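Local coordinates for protein putative sporulation-specific glycosylase YdhD (Bacillus subtilis subsp. subtilis str. 168, PDB 3CZ8) that probably hydrolyses glycosidic bonds in a polysaccharide during sporulation, through a family 18 glycoside hydrolase domain, at residues Ile241-Ala255 with Phe268-Phe282. The protein carries 1 engineered substitution. Sequence-based numbering, arbitrary orientation.
Sequences ISNQNAIERAMRYQA and FRYSDQQGRTHEVWF
Phe268 lies between helix 243-252 and its own hairpin: Ala250 CB sits over the centre of one ring face, 3.9 Å from the centroid, with Val280 CB over the opposite face, toward the rim. It illustrates how a helix packs on one face of an antiparallel hairpin through alternate residues; Phe268, Tyr270 and Phe282 share a chi1 of 64° to 68°, CG between backbone N and carbonyl carbon, with which all three rings lie on the helix side. Phe268 CZ reaches the helix backbone, 3.2 Å from Ala246 O, a carbonyl already bonded to Ala250 N. Beyond the helix end, where Gln254 forms a Schellman motif, Ala255 turns its CB onto CD1 of the same ring and the carbonyl of Arg269. Tyr270 makes an offset stack with Tyr253, centroids 4.0 Å apart and planes at 13°; Arg252 CD covers the other face of Tyr253. One water lies 2.9 Å from Tyr253 OH and donates to Tyr270 OH. Tyr270 OH and Arg249 NH1 both meet Asp227 OD1, on strand 225-229. At the turn Asp272 CA approaches Tyr253 CE1, and a second water links Gln273 N to Tyr253 OH. His278 CB lies over the opposite face of Tyr270, toward the rim; its ND1 is hydrogen-bonded to Asp227 OD2, and its NE2 donates to Asp272 OD2 at 2.9 Å, in the imidazole plane but from above the carboxylate plane. Val280 CG1 meets Ala246 CB, which also lies over a face of Phe282, 3.8 Å from the centroid; Ile247 adds CG1 and CD1 at CE2. With no direct hydrogen bond between the segments, apolar and aromatic packing joins helix to sheet, consistent with the small alpha+beta insertion domain beside the TIM barrel in many family 18 chitinases.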
ATOM      1  N   ILE A 241      -2.815   0.780 -10.347  1.00 33.08           N
ATOM      2  CA  ILE A 241      -2.584   1.872  -9.407  1.00 34.43           C
ATOM      3  C   ILE A 241      -3.609   1.835  -8.275  1.00 38.73           C
ATOM      4  O   ILE A 241      -4.695   1.274  -8.431  1.00 44.24           O
ATOM      5  CB  ILE A 241      -2.604   3.273 -10.114  1.00 40.29           C
ATOM      6  CG1 ILE A 241      -3.987   3.600 -10.688  1.00 32.82           C
ATOM      7  CG2 ILE A 241      -1.531   3.373 -11.205  1.00 35.53           C
ATOM      8  CD1 ILE A 241      -4.069   4.973 -11.315  1.00 31.58           C
ATOM      9  N   SER A 242      -3.257   2.415  -7.131  1.00 34.04           N
ATOM     10  CA  SER A 242      -4.165   2.466  -5.992  1.00 30.82           C
ATOM     11  C   SER A 242      -5.260   3.488  -6.266  1.00 34.47           C
ATOM     12  O   SER A 242      -5.148   4.297  -7.189  1.00 39.00           O
ATOM     13  CB  SER A 242      -3.410   2.796  -4.691  1.00 29.81           C
ATOM     14  OG  SER A 242      -3.230   4.198  -4.524  1.00 35.65           O
ATOM     15  N   ASN A 243      -6.320   3.446  -5.467  1.00 31.33           N
ATOM     16  CA  ASN A 243      -7.408   4.396  -5.610  1.00 29.96           C
ATOM     17  C   ASN A 243      -6.971   5.835  -5.338  1.00 31.66           C
ATOM     18  O   ASN A 243      -7.432   6.754  -6.012  1.00 33.22           O
ATOM     19  CB  ASN A 243      -8.592   3.985  -4.740  1.00 31.40           C
ATOM     20  CG  ASN A 243      -9.217   2.674  -5.198  1.00 39.24           C
ATOM     21  OD1 ASN A 243      -9.484   2.487  -6.386  1.00 37.22           O
ATOM     22  ND2 ASN A 243      -9.436   1.757  -4.263  1.00 27.91           N
ATOM     23  N   GLN A 244      -6.058   6.014  -4.381  1.00 34.27           N
ATOM     24  CA  GLN A 244      -5.470   7.328  -4.127  1.00 31.55           C
ATOM     25  C   GLN A 244      -4.588   7.787  -5.293  1.00 31.22           C
ATOM     26  O   GLN A 244      -4.627   8.963  -5.662  1.00 34.51           O
ATOM     27  CB  GLN A 244      -4.686   7.357  -2.813  1.00 30.92           C
ATOM     28  CG  GLN A 244      -4.395   8.780  -2.343  1.00 41.06           C
ATOM     29  CD  GLN A 244      -3.605   8.842  -1.064  1.00 33.41           C
ATOM     30  OE1 GLN A 244      -3.921   8.164  -0.085  1.00 44.97           O
ATOM     31  NE2 GLN A 244      -2.572   9.678  -1.056  1.00 42.49           N
ATOM     32  N   ASN A 245      -3.826   6.858  -5.879  1.00 28.30           N
ATOM     33  CA  ASN A 245      -3.035   7.130  -7.093  1.00 29.46           C
ATOM     34  C   ASN A 245      -3.858   7.662  -8.255  1.00 32.17           C
ATOM     35  O   ASN A 245      -3.404   8.544  -8.977  1.00 37.58           O
ATOM     36  CB  ASN A 245      -2.292   5.888  -7.575  1.00 23.91           C
ATOM     37  CG  ASN A 245      -1.184   5.460  -6.650  1.00 34.91           C
ATOM     38  OD1 ASN A 245      -0.749   4.313  -6.705  1.00 31.31           O
ATOM     39  ND2 ASN A 245      -0.709   6.372  -5.803  1.00 30.68           N
ATOM     40  N   ALA A 246      -5.055   7.104  -8.439  1.00 28.23           N
ATOM     41  CA  ALA A 246      -5.994   7.584  -9.448  1.00 32.03           C
ATOM     42  C   ALA A 246      -6.414   9.033  -9.208  1.00 26.79           C
ATOM     43  O   ALA A 246      -6.427   9.839 -10.135  1.00 39.83           O
ATOM     44  CB  ALA A 246      -7.208   6.679  -9.507  1.00 29.73           C
ATOM     45  N   ILE A 247      -6.753   9.350  -7.961  1.00 34.84           N
ATOM     46  CA  ILE A 247      -7.083  10.721  -7.556  1.00 30.42           C
ATOM     47  C   ILE A 247      -5.891  11.657  -7.759  1.00 32.56           C
ATOM     48  O   ILE A 247      -6.058  12.768  -8.258  1.00 33.59           O
ATOM     49  CB  ILE A 247      -7.623  10.751  -6.103  1.00 36.52           C
ATOM     50  CG1 ILE A 247      -9.117  10.425  -6.119  1.00 32.93           C
ATOM     51  CG2 ILE A 247      -7.384  12.104  -5.422  1.00 38.85           C
ATOM     52  CD1 ILE A 247      -9.572   9.598  -4.942  1.00 66.05           C
ATOM     53  N   GLU A 248      -4.696  11.175  -7.419  1.00 25.13           N
ATOM     54  CA  GLU A 248      -3.448  11.913  -7.622  1.00 28.14           C
ATOM     55  C   GLU A 248      -3.156  12.208  -9.095  1.00 33.59           C
ATOM     56  O   GLU A 248      -2.632  13.276  -9.417  1.00 46.29           O
ATOM     57  CB  GLU A 248      -2.274  11.165  -6.986  1.00 25.19           C
ATOM     58  CG  GLU A 248      -2.254  11.252  -5.448  1.00 25.10           C
ATOM     59  CD  GLU A 248      -1.434  10.146  -4.789  1.00 30.88           C
ATOM     60  OE1 GLU A 248      -0.934   9.235  -5.492  1.00 31.04           O
ATOM     61  OE2 GLU A 248      -1.292  10.191  -3.551  1.00 33.34           O
ATOM     62  N   ARG A 249      -3.503  11.274  -9.980  1.00 37.84           N
ATOM     63  CA  ARG A 249      -3.347  11.476 -11.426  1.00 30.61           C
ATOM     64  C   ARG A 249      -4.388  12.429 -11.997  1.00 34.51           C
ATOM     65  O   ARG A 249      -4.098  13.176 -12.925  1.00 39.09           O
ATOM     66  CB  ARG A 249      -3.371  10.148 -12.176  1.00 28.79           C
ATOM     67  CG  ARG A 249      -2.122   9.327 -11.948  1.00 30.62           C
ATOM     68  CD  ARG A 249      -2.085   8.087 -12.810  1.00 45.37           C
ATOM     69  NE  ARG A 249      -0.920   7.269 -12.481  1.00 35.60           N
ATOM     70  CZ  ARG A 249      -0.362   6.378 -13.294  1.00 37.47           C
ATOM     71  NH1 ARG A 249      -0.854   6.171 -14.508  1.00 31.15           N
ATOM     72  NH2 ARG A 249       0.698   5.692 -12.888  1.00 33.37           N
ATOM     73  N   ALA A 250      -5.596  12.405 -11.439  1.00 27.55           N
ATOM     74  CA  ALA A 250      -6.648  13.345 -11.825  1.00 39.32           C
ATOM     75  C   ALA A 250      -6.286  14.793 -11.482  1.00 35.69           C
ATOM     76  O   ALA A 250      -6.696  15.703 -12.187  1.00 43.42           O
ATOM     77  CB  ALA A 250      -7.982  12.957 -11.190  1.00 33.35           C
ATOM     78  N   MET A 251      -5.519  14.991 -10.407  1.00 40.50           N
ATOM     79  CA  MET A 251      -5.046  16.324 -10.003  1.00 46.78           C
ATOM     80  C   MET A 251      -3.966  16.854 -10.935  1.00 39.55           C
ATOM     81  O   MET A 251      -4.068  17.980 -11.425  1.00 47.56           O
ATOM     82  CB  MET A 251      -4.462  16.302  -8.591  1.00 43.07           C
ATOM     83  CG  MET A 251      -5.412  15.921  -7.493  1.00 58.99           C
ATOM     84  SD  MET A 251      -4.773  16.373  -5.876  1.00 57.93           S
ATOM     85  CE  MET A 251      -3.008  16.029  -5.980  1.00 31.64           C
ATOM     86  N   ARG A 252      -2.933  16.035 -11.152  1.00 39.41           N
ATOM     87  CA  ARG A 252      -1.795  16.357 -12.021  1.00 42.27           C
ATOM     88  C   ARG A 252      -2.226  16.756 -13.440  1.00 47.00           C
ATOM     89  O   ARG A 252      -1.652  17.676 -14.033  1.00 45.09           O
ATOM     90  CB  ARG A 252      -0.807  15.178 -12.059  1.00 43.58           C
ATOM     91  CG  ARG A 252       0.552  15.457 -12.724  1.00 37.26           C
ATOM     92  CD  ARG A 252       0.597  14.914 -14.144  1.00 55.16           C
ATOM     93  NE  ARG A 252       1.735  15.379 -14.935  1.00 49.74           N
ATOM     94  CZ  ARG A 252       1.737  16.479 -15.689  1.00 34.92           C
ATOM     95  NH1 ARG A 252       0.665  17.265 -15.753  1.00 27.21           N
ATOM     96  NH2 ARG A 252       2.825  16.799 -16.377  1.00 30.26           N
ATOM     97  N   TYR A 253      -3.234  16.067 -13.971  1.00 43.27           N
ATOM     98  CA  TYR A 253      -3.705  16.322 -15.329  1.00 35.59           C
ATOM     99  C   TYR A 253      -4.941  17.213 -15.369  1.00 41.14           C
ATOM    100  O   TYR A 253      -5.434  17.545 -16.452  1.00 41.76           O
ATOM    101  CB  TYR A 253      -3.955  15.003 -16.066  1.00 40.55           C
ATOM    102  CG  TYR A 253      -2.692  14.212 -16.336  1.00 37.71           C
ATOM    103  CD1 TYR A 253      -1.813  14.585 -17.360  1.00 26.75           C
ATOM    104  CD2 TYR A 253      -2.373  13.089 -15.571  1.00 33.22           C
ATOM    105  CE1 TYR A 253      -0.646  13.857 -17.608  1.00 31.94           C
ATOM    106  CE2 TYR A 253      -1.210  12.357 -15.810  1.00 28.29           C
ATOM    107  CZ  TYR A 253      -0.354  12.747 -16.834  1.00 25.96           C
ATOM    108  OH  TYR A 253       0.793  12.027 -17.076  1.00 39.26           O
ATOM    109  N   GLN A 254      -5.420  17.598 -14.184  1.00 36.39           N
ATOM    110  CA  GLN A 254      -6.617  18.439 -13.996  1.00 49.91           C
ATOM    111  C   GLN A 254      -7.858  17.887 -14.701  1.00 51.61           C
ATOM    112  O   GLN A 254      -8.663  18.635 -15.269  1.00 46.99           O
ATOM    113  CB  GLN A 254      -6.343  19.913 -14.351  1.00 48.89           C
ATOM    114  CG  GLN A 254      -5.437  20.632 -13.345  1.00 38.00           C
ATOM    115  CD  GLN A 254      -6.095  20.822 -11.985  1.00 54.81           C
ATOM    116  OE1 GLN A 254      -7.131  21.476 -11.873  1.00 57.24           O
ATOM    117  NE2 GLN A 254      -5.489  20.258 -10.947  1.00 48.72           N
ATOM    118  N   ALA A 255      -7.988  16.563 -14.648  1.00 48.95           N
ATOM    119  CA  ALA A 255      -9.105  15.847 -15.241  1.00 44.64           C
ATOM    120  C   ALA A 255     -10.261  15.772 -14.249  1.00 43.34           C
ATOM    121  O   ALA A 255     -10.063  15.394 -13.094  1.00 49.57           O
ATOM    122  CB  ALA A 255      -8.667  14.452 -15.656  1.00 47.67           C
ATOM    123  N   PHE A 268     -12.230   8.705 -15.126  1.00 35.89           N
ATOM    124  CA  PHE A 268     -11.840   9.928 -15.816  1.00 38.68           C
ATOM    125  C   PHE A 268     -10.954   9.633 -17.016  1.00 37.39           C
ATOM    126  O   PHE A 268     -10.382   8.548 -17.124  1.00 35.64           O
ATOM    127  CB  PHE A 268     -11.176  10.945 -14.869  1.00 37.86           C
ATOM    128  CG  PHE A 268      -9.870  10.489 -14.275  1.00 38.11           C
ATOM    129  CD1 PHE A 268      -8.660  10.803 -14.885  1.00 29.78           C
ATOM    130  CD2 PHE A 268      -9.848   9.783 -13.075  1.00 42.00           C
ATOM    131  CE1 PHE A 268      -7.451  10.402 -14.322  1.00 31.70           C
ATOM    132  CE2 PHE A 268      -8.651   9.374 -12.513  1.00 28.77           C
ATOM    133  CZ  PHE A 268      -7.445   9.693 -13.138  1.00 34.42           C
ATOM    134  N   ARG A 269     -10.857  10.607 -17.918  1.00 41.95           N
ATOM    135  CA  ARG A 269      -9.925  10.533 -19.041  1.00 44.67           C
ATOM    136  C   ARG A 269      -8.991  11.738 -19.032  1.00 41.17           C
ATOM    137  O   ARG A 269      -9.349  12.804 -18.525  1.00 42.80           O
ATOM    138  CB  ARG A 269     -10.678  10.451 -20.372  1.00 46.55           C
ATOM    139  CG  ARG A 269     -11.466   9.166 -20.570  1.00 53.52           C
ATOM    140  CD  ARG A 269     -12.237   9.167 -21.882  1.00 53.66           C
ATOM    141  NE  ARG A 269     -12.999   7.932 -22.047  1.00 64.18           N
ATOM    142  CZ  ARG A 269     -14.274   7.776 -21.698  1.00 69.60           C
ATOM    143  NH1 ARG A 269     -14.957   8.783 -21.165  1.00 48.54           N
ATOM    144  NH2 ARG A 269     -14.871   6.606 -21.885  1.00 52.71           N
ATOM    145  N   TYR A 270      -7.791  11.554 -19.574  1.00 43.79           N
ATOM    146  CA  TYR A 270      -6.825  12.641 -19.736  1.00 47.32           C
ATOM    147  C   TYR A 270      -5.895  12.373 -20.917  1.00 51.53           C
ATOM    148  O   TYR A 270      -5.808  11.242 -21.397  1.00 47.85           O
ATOM    149  CB  TYR A 270      -6.013  12.865 -18.447  1.00 43.34           C
ATOM    150  CG  TYR A 270      -5.055  11.746 -18.064  1.00 34.79           C
ATOM    151  CD1 TYR A 270      -3.753  11.710 -18.570  1.00 29.48           C
ATOM    152  CD2 TYR A 270      -5.444  10.740 -17.178  1.00 38.94           C
ATOM    153  CE1 TYR A 270      -2.870  10.683 -18.224  1.00 38.91           C
ATOM    154  CE2 TYR A 270      -4.566   9.716 -16.810  1.00 29.56           C
ATOM    155  CZ  TYR A 270      -3.279   9.700 -17.335  1.00 19.00           C
ATOM    156  OH  TYR A 270      -2.406   8.701 -16.992  1.00 38.38           O
ATOM    157  N   SER A 271      -5.201  13.414 -21.372  1.00 53.65           N
ATOM    158  CA  SER A 271      -4.158  13.274 -22.388  1.00 51.43           C
ATOM    159  C   SER A 271      -2.809  13.567 -21.753  1.00 44.10           C
ATOM    160  O   SER A 271      -2.645  14.588 -21.085  1.00 54.83           O
ATOM    161  CB  SER A 271      -4.405  14.223 -23.563  1.00 45.32           C
ATOM    162  OG  SER A 271      -5.651  13.955 -24.182  1.00 76.46           O
ATOM    163  N   ASP A 272      -1.848  12.673 -21.955  1.00 39.10           N
ATOM    164  CA  ASP A 272      -0.530  12.836 -21.350  1.00 49.51           C
ATOM    165  C   ASP A 272       0.378  13.765 -22.168  1.00 58.33           C
ATOM    166  O   ASP A 272      -0.048  14.310 -23.200  1.00 46.38           O
ATOM    167  CB  ASP A 272       0.133  11.476 -21.045  1.00 40.74           C
ATOM    168  CG  ASP A 272       0.364  10.617 -22.286  1.00 63.01           C
ATOM    169  OD1 ASP A 272       0.060  11.056 -23.415  1.00 71.20           O
ATOM    170  OD2 ASP A 272       0.863   9.481 -22.121  1.00 44.01           O
ATOM    171  N   GLN A 273       1.628  13.913 -21.715  1.00 57.29           N
ATOM    172  CA  GLN A 273       2.615  14.806 -22.328  0.50 62.40           C
ATOM    173  C   GLN A 273       3.144  14.297 -23.671  1.00 62.83           C
ATOM    174  O   GLN A 273       4.157  14.794 -24.179  1.00 67.29           O
ATOM    175  CB  GLN A 273       3.782  15.040 -21.360  0.50 63.32           C
ATOM    176  CG  GLN A 273       3.547  16.148 -20.341  0.50 71.17           C
ATOM    177  CD  GLN A 273       3.979  17.514 -20.850  0.50 75.96           C
ATOM    178  OE1 GLN A 273       5.170  17.776 -21.024  0.50 74.18           O
ATOM    179  NE2 GLN A 273       3.011  18.393 -21.078  0.50 74.58           N
ATOM    180  N   GLN A 274       2.475  13.289 -24.230  1.00 60.99           N
ATOM    181  CA  GLN A 274       2.830  12.707 -25.521  1.00 48.68           C
ATOM    182  C   GLN A 274       1.591  12.573 -26.415  1.00 45.32           C
ATOM    183  O   GLN A 274       1.630  11.885 -27.434  1.00 56.14           O
ATOM    184  CB  GLN A 274       3.501  11.343 -25.335  1.00 47.79           C
ATOM    185  CG  GLN A 274       4.812  11.373 -24.560  1.00 67.82           C
ATOM    186  CD  GLN A 274       5.248   9.999 -24.086  1.00 76.20           C
ATOM    187  OE1 GLN A 274       5.391   9.066 -24.883  1.00 92.70           O
ATOM    188  NE2 GLN A 274       5.472   9.868 -22.782  1.00 91.45           N
ATOM    189  N   GLY A 275       0.496  13.224 -26.023  1.00 33.80           N
ATOM    190  CA  GLY A 275      -0.743  13.236 -26.810  1.00 49.36           C
ATOM    191  C   GLY A 275      -1.690  12.055 -26.622  1.00 53.99           C
ATOM    192  O   GLY A 275      -2.871  12.147 -26.974  1.00 53.97           O
ATOM    193  N   ARG A 276      -1.174  10.956 -26.067  1.00 55.19           N
ATOM    194  CA  ARG A 276      -1.939   9.716 -25.858  1.00 52.86           C
ATOM    195  C   ARG A 276      -3.070   9.886 -24.849  1.00 46.57           C
ATOM    196  O   ARG A 276      -2.860  10.377 -23.737  1.00 44.91           O
ATOM    197  CB  ARG A 276      -1.021   8.578 -25.392  1.00 43.44           C
ATOM    198  CG  ARG A 276       0.178   8.301 -26.299  1.00 49.13           C
ATOM    199  CD  ARG A 276       1.051   7.186 -25.734  1.00 51.05           C
ATOM    200  NE  ARG A 276       1.628   7.540 -24.436  1.00 57.33           N
ATOM    201  CZ  ARG A 276       2.251   6.688 -23.624  1.00 68.88           C
ATOM    202  NH1 ARG A 276       2.388   5.412 -23.961  1.00 67.19           N
ATOM    203  NH2 ARG A 276       2.739   7.114 -22.466  1.00 60.62           N
ATOM    204  N   THR A 277      -4.271   9.486 -25.249  1.00 47.77           N
ATOM    205  CA  THR A 277      -5.422   9.546 -24.362  1.00 51.38           C
ATOM    206  C   THR A 277      -5.401   8.346 -23.412  1.00 51.13           C
ATOM    207  O   THR A 277      -5.048   7.229 -23.804  1.00 46.31           O
ATOM    208  CB  THR A 277      -6.751   9.616 -25.143  1.00 46.90           C
ATOM    209  OG1 THR A 277      -6.585  10.452 -26.294  1.00 70.87           O
ATOM    210  CG2 THR A 277      -7.862  10.196 -24.273  1.00 62.71           C
ATOM    211  N   HIS A 278      -5.746   8.611 -22.155  1.00 50.14           N
ATOM    212  CA  HIS A 278      -5.787   7.607 -21.108  1.00 42.08           C
ATOM    213  C   HIS A 278      -7.195   7.507 -20.546  1.00 42.07           C
ATOM    214  O   HIS A 278      -7.931   8.487 -20.554  1.00 46.85           O
ATOM    215  CB  HIS A 278      -4.852   8.000 -19.974  1.00 28.55           C
ATOM    216  CG  HIS A 278      -3.400   7.850 -20.293  1.00 37.66           C
ATOM    217  ND1 HIS A 278      -2.618   6.863 -19.734  1.00 32.42           N
ATOM    218  CD2 HIS A 278      -2.582   8.574 -21.089  1.00 37.22           C
ATOM    219  CE1 HIS A 278      -1.380   6.979 -20.182  1.00 49.42           C
ATOM    220  NE2 HIS A 278      -1.331   8.008 -21.008  1.00 35.50           N
ATOM    221  N   GLU A 279      -7.556   6.324 -20.051  1.00 37.42           N
ATOM    222  CA  GLU A 279      -8.827   6.117 -19.356  1.00 35.81           C
ATOM    223  C   GLU A 279      -8.562   5.392 -18.042  1.00 33.39           C
ATOM    224  O   GLU A 279      -7.884   4.359 -18.013  1.00 36.90           O
ATOM    225  CB  GLU A 279      -9.808   5.320 -20.222  1.00 30.86           C
ATOM    226  CG  GLU A 279     -11.208   5.196 -19.635  1.00 39.42           C
ATOM    227  CD  GLU A 279     -12.219   4.621 -20.621  1.00 44.76           C
ATOM    228  OE1 GLU A 279     -12.899   3.634 -20.271  1.00 50.53           O
ATOM    229  OE2 GLU A 279     -12.341   5.157 -21.744  1.00 63.97           O
ATOM    230  N   VAL A 280      -9.087   5.953 -16.956  1.00 37.56           N
ATOM    231  CA  VAL A 280      -8.836   5.435 -15.614  1.00 36.69           C
ATOM    232  C   VAL A 280     -10.157   5.080 -14.941  1.00 34.76           C
ATOM    233  O   VAL A 280     -11.068   5.899 -14.900  1.00 39.26           O
ATOM    234  CB  VAL A 280      -8.048   6.457 -14.742  1.00 35.80           C
ATOM    235  CG1 VAL A 280      -7.705   5.878 -13.361  1.00 26.68           C
ATOM    236  CG2 VAL A 280      -6.780   6.916 -15.452  1.00 24.65           C
ATOM    237  N   TRP A 281     -10.248   3.848 -14.440  1.00 27.23           N
ATOM    238  CA  TRP A 281     -11.361   3.399 -13.596  1.00 20.93           C
ATOM    239  C   TRP A 281     -10.829   2.959 -12.234  1.00 28.64           C
ATOM    240  O   TRP A 281      -9.819   2.256 -12.151  1.00 24.96           O
ATOM    241  CB  TRP A 281     -12.091   2.224 -14.255  1.00 33.70           C
ATOM    242  CG  TRP A 281     -12.870   2.604 -15.470  1.00 25.25           C
ATOM    243  CD1 TRP A 281     -12.392   2.722 -16.747  1.00 27.05           C
ATOM    244  CD2 TRP A 281     -14.269   2.917 -15.532  1.00 21.77           C
ATOM    245  NE1 TRP A 281     -13.405   3.094 -17.596  1.00 30.73           N
ATOM    246  CE2 TRP A 281     -14.567   3.224 -16.877  1.00 34.70           C
ATOM    247  CE3 TRP A 281     -15.296   2.987 -14.576  1.00 35.98           C
ATOM    248  CZ2 TRP A 281     -15.855   3.580 -17.299  1.00 35.13           C
ATOM    249  CZ3 TRP A 281     -16.581   3.343 -14.995  1.00 33.03           C
ATOM    250  CH2 TRP A 281     -16.845   3.633 -16.347  1.00 39.22           C
ATOM    251  N   PHE A 282     -11.524   3.358 -11.171  1.00 26.35           N
ATOM    252  CA  PHE A 282     -11.056   3.130  -9.809  1.00 28.14           C
ATOM    253  C   PHE A 282     -12.241   3.096  -8.851  1.00 31.47           C
ATOM    254  O   PHE A 282     -13.374   2.886  -9.278  1.00 36.31           O
ATOM    255  CB  PHE A 282     -10.004   4.186  -9.396  1.00 26.15           C
ATOM    256  CG  PHE A 282     -10.536   5.601  -9.328  1.00 25.07           C
ATOM    257  CD1 PHE A 282     -10.780   6.332 -10.484  1.00 24.56           C
ATOM    258  CD2 PHE A 282     -10.755   6.213  -8.098  1.00 33.04           C
ATOM    259  CE1 PHE A 282     -11.262   7.633 -10.414  1.00 32.18           C
ATOM    260  CE2 PHE A 282     -11.238   7.514  -8.019  1.00 33.05           C
ATOM    261  CZ  PHE A 282     -11.495   8.220  -9.177  1.00 23.24           C
TER
HETATM  262  O   HOH W   1       0.467   9.147 -17.151  1.00 50.13           O
HETATM  263  O   HOH W   2       2.504  12.783 -18.974  1.00 53.70           O